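Local coordinates for epidermin leader peptide processing serine protease EpiP (Staphylococcus aureus subsp. aureus, PDB 3QFH), which probably cleaves the leader peptide from the precursor of the lantibiotic epidermin, as a serine endopeptidase of the subtilisin family, at residues Ile273-Ala278 and Val314-Thr319; Ile338-Gly343 and Pro387-Ala392. All blocks are in the same frame, centred on the assembly; numbering follows the deposited sequence.

Contact 1: Ile273-Ala278 and Val314-Thr319; sequences IVVAAA and VTVGST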
loop_
_atom_site.group_PDB
_atom_site.type_symbol
_atom_site.label_atom_id
_atom_site.label_comp_id
_atom_site.label_asym_id
_atom_site.label_seq_id
_atom_site.Cartn_x
_atom_site.Cartn_y
_atom_site.Cartn_z
ATOM N N ILE A 273 -1.247 10.332 -6.228
ATOM C CA ILE A 273 -2.296 9.922 -5.308
ATOM C C ILE A 273 -1.780 8.682 -4.588
ATOM O O ILE A 273 -1.228 7.773 -5.234
ATOM C CB ILE A 273 -3.591 9.482 -6.089
ATOM C CG1 ILE A 273 -4.025 10.543 -7.099
ATOM C CG2 ILE A 273 -4.719 9.136 -5.122
ATOM C CD1 ILE A 273 -5.159 10.077 -8.019
ATOM N N VAL A 274 -1.990 8.624 -3.272
ATOM C CA VAL A 274 -1.609 7.485 -2.457
ATOM C C VAL A 274 -2.873 6.710 -2.062
ATOM O O VAL A 274 -3.816 7.273 -1.472
ATOM C CB VAL A 274 -0.845 7.935 -1.187
ATOM C CG1 VAL A 274 -0.590 6.730 -0.237
ATOM C CG2 VAL A 274 0.476 8.618 -1.548
ATOM N N VAL A 275 -2.896 5.427 -2.409
ATOM C CA VAL A 275 -4.000 4.525 -2.100
ATOM C C VAL A 275 -3.493 3.490 -1.089
ATOM O O VAL A 275 -2.523 2.774 -1.345
ATOM C CB VAL A 275 -4.484 3.803 -3.361
ATOM C CG1 VAL A 275 -5.734 2.927 -3.051
ATOM C CG2 VAL A 275 -4.763 4.833 -4.468
ATOM N N ALA A 276 -4.181 3.382 0.029
ATOM C CA ALA A 276 -3.745 2.541 1.097
ATOM C C ALA A 276 -4.811 1.527 1.486
ATOM O O ALA A 276 -6.001 1.822 1.483
ATOM C CB ALA A 276 -3.408 3.420 2.310
ATOM N N ALA A 277 -4.359 0.347 1.854
ATOM C CA ALA A 277 -5.250 -0.710 2.299
ATOM C C ALA A 277 -5.678 -0.485 3.733
ATOM O O ALA A 277 -4.866 -0.128 4.581
ATOM C CB ALA A 277 -4.556 -2.069 2.209
ATOM N N ALA A 278 -6.954 -0.716 3.995
ATOM C CA ALA A 278 -7.441 -0.706 5.348
ATOM C C ALA A 278 -6.809 -1.948 5.985
ATOM O O ALA A 278 -6.327 -2.833 5.276
ATOM C CB ALA A 278 -8.946 -0.802 5.375
ATOM N N VAL A 314 -6.230 7.567 0.022
ATOM C CA VAL A 314 -7.494 6.962 -0.378
ATOM C C VAL A 314 -7.453 5.596 0.372
ATOM O O VAL A 314 -6.598 4.757 0.073
ATOM C CB VAL A 314 -7.577 6.749 -1.881
ATOM C CG1 VAL A 314 -8.814 5.891 -2.234
ATOM C CG2 VAL A 314 -7.606 8.085 -2.596
ATOM N N THR A 315 -8.351 5.394 1.342
ATOM C CA THR A 315 -8.378 4.182 2.167
ATOM C C THR A 315 -9.390 3.209 1.613
ATOM O O THR A 315 -10.585 3.526 1.529
ATOM C CB THR A 315 -8.782 4.509 3.604
ATOM O OG1 THR A 315 -7.952 5.547 4.093
ATOM C CG2 THR A 315 -8.670 3.276 4.533
ATOM N N VAL A 316 -8.920 2.006 1.289
ATOM C CA VAL A 316 -9.755 1.024 0.618
ATOM C C VAL A 316 -10.095 -0.141 1.532
ATOM O O VAL A 316 -9.205 -0.813 2.047
ATOM C CB VAL A 316 -9.033 0.486 -0.634
ATOM C CG1 VAL A 316 -9.890 -0.489 -1.400
ATOM C CG2 VAL A 316 -8.577 1.673 -1.534
ATOM N N GLY A 317 -11.384 -0.347 1.762
ATOM C CA GLY A 317 -11.841 -1.509 2.513
ATOM C C GLY A 317 -12.144 -2.659 1.530
ATOM O O GLY A 317 -12.223 -2.469 0.316
ATOM N N SER A 318 -12.326 -3.856 2.051
ATOM C CA SER A 318 -12.573 -5.038 1.218
ATOM C C SER A 318 -13.997 -5.599 1.350
ATOM O O SER A 318 -14.547 -5.669 2.454
ATOM C CB SER A 318 -11.548 -6.119 1.592
ATOM O OG SER A 318 -11.923 -7.418 1.151
ATOM N N THR A 319 -14.569 -6.003 0.209
ATOM C CA THR A 319 -15.884 -6.627 0.136
ATOM C C THR A 319 -15.769 -8.119 -0.279
ATOM O O THR A 319 -14.796 -8.549 -0.911
ATOM C CB THR A 319 -16.821 -5.886 -0.880
ATOM O OG1 THR A 319 -16.200 -5.829 -2.167
ATOM C CG2 THR A 319 -17.135 -4.454 -0.433
#

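Contact 2: Ile338-Gly343 and Pro387-Ala392; sequences IAAPGG and PKVSGA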
loop_
_atom_site.group_PDB
_atom_site.type_symbol
_atom_site.label_atom_id
_atom_site.label_comp_id
_atom_site.label_asym_id
_atom_site.label_seq_id
_atom_site.Cartn_x
_atom_site.Cartn_y
_atom_site.Cartn_z
ATOM N N ILE A 338 -13.694 4.014 0.205
ATOM C CA ILE A 338 -14.204 3.183 -0.849
ATOM C C ILE A 338 -13.928 1.711 -0.520
ATOM O O ILE A 338 -13.104 1.394 0.316
ATOM C CB ILE A 338 -13.488 3.568 -2.175
ATOM C CG1 ILE A 338 -14.135 2.917 -3.394
ATOM C CG2 ILE A 338 -12.019 3.217 -2.097
ATOM C CD1 ILE A 338 -13.698 3.546 -4.722
ATOM N N ALA A 339 -14.618 0.815 -1.201
ATOM C CA ALA A 339 -14.397 -0.599 -1.025
ATOM C C ALA A 339 -14.255 -1.296 -2.383
ATOM O O ALA A 339 -14.846 -0.882 -3.373
ATOM C CB ALA A 339 -15.548 -1.203 -0.238
ATOM N N ALA A 340 -13.444 -2.344 -2.433
ATOM C CA ALA A 340 -13.311 -3.153 -3.646
ATOM C C ALA A 340 -13.267 -4.615 -3.164
ATOM O O ALA A 340 -12.988 -4.861 -1.988
ATOM C CB ALA A 340 -12.059 -2.778 -4.420
ATOM N N PRO A 341 -13.569 -5.581 -4.051
ATOM C CA PRO A 341 -13.552 -7.015 -3.664
ATOM C C PRO A 341 -12.189 -7.523 -3.198
ATOM O O PRO A 341 -11.169 -7.399 -3.913
ATOM C CB PRO A 341 -13.947 -7.721 -4.959
ATOM C CG PRO A 341 -14.737 -6.689 -5.725
ATOM C CD PRO A 341 -14.042 -5.401 -5.434
ATOM N N GLY A 342 -12.161 -8.052 -1.979
ATOM C CA GLY A 342 -10.948 -8.597 -1.430
ATOM C C GLY A 342 -11.129 -10.009 -0.893
ATOM O O GLY A 342 -10.171 -10.620 -0.475
ATOM N N GLY A 343 -12.367 -10.497 -0.870
ATOM C CA GLY A 343 -12.650 -11.849 -0.473
ATOM C C GLY A 343 -13.219 -12.054 0.904
ATOM O O GLY A 343 -13.603 -11.124 1.580
ATOM N N PRO A 387 -5.362 -2.682 -4.880
ATOM C CA PRO A 387 -4.836 -2.513 -6.244
ATOM C C PRO A 387 -5.902 -2.297 -7.291
ATOM O O PRO A 387 -5.603 -1.692 -8.345
ATOM C CB PRO A 387 -4.073 -3.827 -6.508
ATOM C CG PRO A 387 -4.537 -4.764 -5.431
ATOM C CD PRO A 387 -4.833 -3.900 -4.255
ATOM N N LYS A 388 -7.125 -2.771 -7.020
ATOM C CA LYS A 388 -8.258 -2.563 -7.932
ATOM C C LYS A 388 -8.612 -1.074 -8.033
ATOM O O LYS A 388 -8.887 -0.543 -9.132
ATOM C CB LYS A 388 -9.477 -3.386 -7.480
ATOM C CG LYS A 388 -9.298 -4.903 -7.583
ATOM C CD LYS A 388 -10.611 -5.621 -7.250
ATOM C CE LYS A 388 -10.491 -7.133 -7.405
ATOM N NZ LYS A 388 -9.521 -7.686 -6.443
ATOM N N VAL A 389 -8.576 -0.401 -6.882
ATOM C CA VAL A 389 -8.825 1.022 -6.797
ATOM C C VAL A 389 -7.662 1.785 -7.416
ATOM O O VAL A 389 -7.887 2.762 -8.145
ATOM C CB VAL A 389 -9.076 1.482 -5.351
ATOM C CG1 VAL A 389 -9.158 3.012 -5.255
ATOM C CG2 VAL A 389 -10.351 0.817 -4.789
ATOM N N SER A 390 -6.422 1.365 -7.145
ATOM C CA SER A 390 -5.263 2.048 -7.755
ATOM C C SER A 390 -5.354 1.962 -9.280
ATOM O O SER A 390 -5.143 2.954 -10.000
ATOM C CB SER A 390 -3.924 1.452 -7.303
ATOM O OG SER A 390 -3.692 1.647 -5.916
ATOM N N GLY A 391 -5.615 0.767 -9.781
ATOM C CA GLY A 391 -5.770 0.576 -11.225
ATOM C C GLY A 391 -6.859 1.449 -11.822
ATOM O O GLY A 391 -6.674 2.042 -12.888
ATOM N N ALA A 392 -7.997 1.534 -11.126
ATOM C CA ALA A 392 -9.125 2.343 -11.563
ATOM C C ALA A 392 -8.742 3.820 -11.680
ATOM O O ALA A 392 -9.088 4.499 -12.681
ATOM C CB ALA A 392 -10.339 2.154 -10.596
#

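Contact 1: Ile273-Ala278 and Val314-Thr319
Ile-273 meets Val-314 through side chains alone: its CG2 lies 4.0 Å from CG2 of Val-314, while its side chain also meets Pro-406 and Ile-410 of helix 406-416. Val-274 contributes its backbone, where the O of Val-274 accepts a hydrogen bond from N of Val-314 at 2.9 Å. Val-275 stands beside Val-314 with its side chain on the same sheet face. Its CG1, set anti to the backbone N (chi1 -175°) and hence lying over the carbonyl side of the residue, reaches forward to CG2 of Val-316 at 3.5 Å, closer than usual for two methyl carbons; this face is covered by Thr-386 and Ser-390 of helix 382-400. Ala-276 uses both backbone groups. Its N donates to Val-314 O at 2.8 Å, and its O accepts from Val-316 N at 2.9 Å, with a CA-H contact from Thr-315 beside that bond. Ala-276 CB points to the other face, as does Thr-315, whose OG1 is hydrogen-bonded to the carbonyl of Ala-308. Ala-277 sits next to Val-316, and its methyl touches Thr-382 and Thr-386. Ala-278, just past the strand end, gives the last bond, N to Val-316 O at 3.0 Å, and its CB rests 4.2 Å from CG2 of Thr-315. The alternating donors and acceptors, with Val-274, Ala-276 and Ala-278 facing Val-314 and Val-316, are those of neighbouring parallel strands, here crossing at -30°; they form part of the buried central parallel sheet of the subtilisin-like alpha/beta fold.

Contact 2: Ile338-Gly343 and Pro387-Ala392
With its CG anti to the carbonyl carbon, Lys-388 runs out extended through CD and CE, then bends at chi4 (64°) so that NZ donates a hydrogen bond to Pro-341 O at 3.0 Å. The ammonium lies 19° off the carbonyl plane. On the way the lysine chain crosses the proline ring, CD of Lys-388 meeting CD of Pro-341 at 3.9 Å, and nearer its root Lys-388 CB touches CB of Ala-340 at 4.0 Å. One helix position further on, Val-389 directs CG2 between two residues of the strand: the methyl is 4.0 Å from Ala-340 CB and equally far from CG2 of Ile-338. The isoleucine and valine side chains run antiparallel alongside one another, and Val-316 of the adjoining strand touches both. The strand thus offers Ile-338 and Ala-340, on one face, to a helix whose axis passes 8.3 Å away at 110°. Pro-341 is also covered by Trp-103 and Ile-108 of helix 103-108. The buried ammonium has further partners in Gln-184, the carbonyl of Leu-384 and, through a salt bridge, Asp-104. Its charge is therefore probably offset by Asp-104, while the carbonyl and amide oxygens help to fix the end of the lysine inside an otherwise largely apolar interface.

In the fold
Contacts 1 and 2 come in series along the chain, with centres about 7 Å apart, and share one parallel sheet. In its order strand 273-277 is followed by 314-319 and then by 338-341, an outermost strand. The two contacts join directly: Gly-317 N lies 2.8 Å from Ile-338 O, and Thr-319 O lies 2.9 Å from Gly-342 N, both probable hydrogen bonds. Helix 382-400 unites them, meeting Val-275 and Ala-277 in contact 1 and supplying 387-392 to contact 2. Near its start this helix carries Ser-383, which with His-177 and Asp-130 probably forms the Ser-His-Asp triad expected of a subtilase.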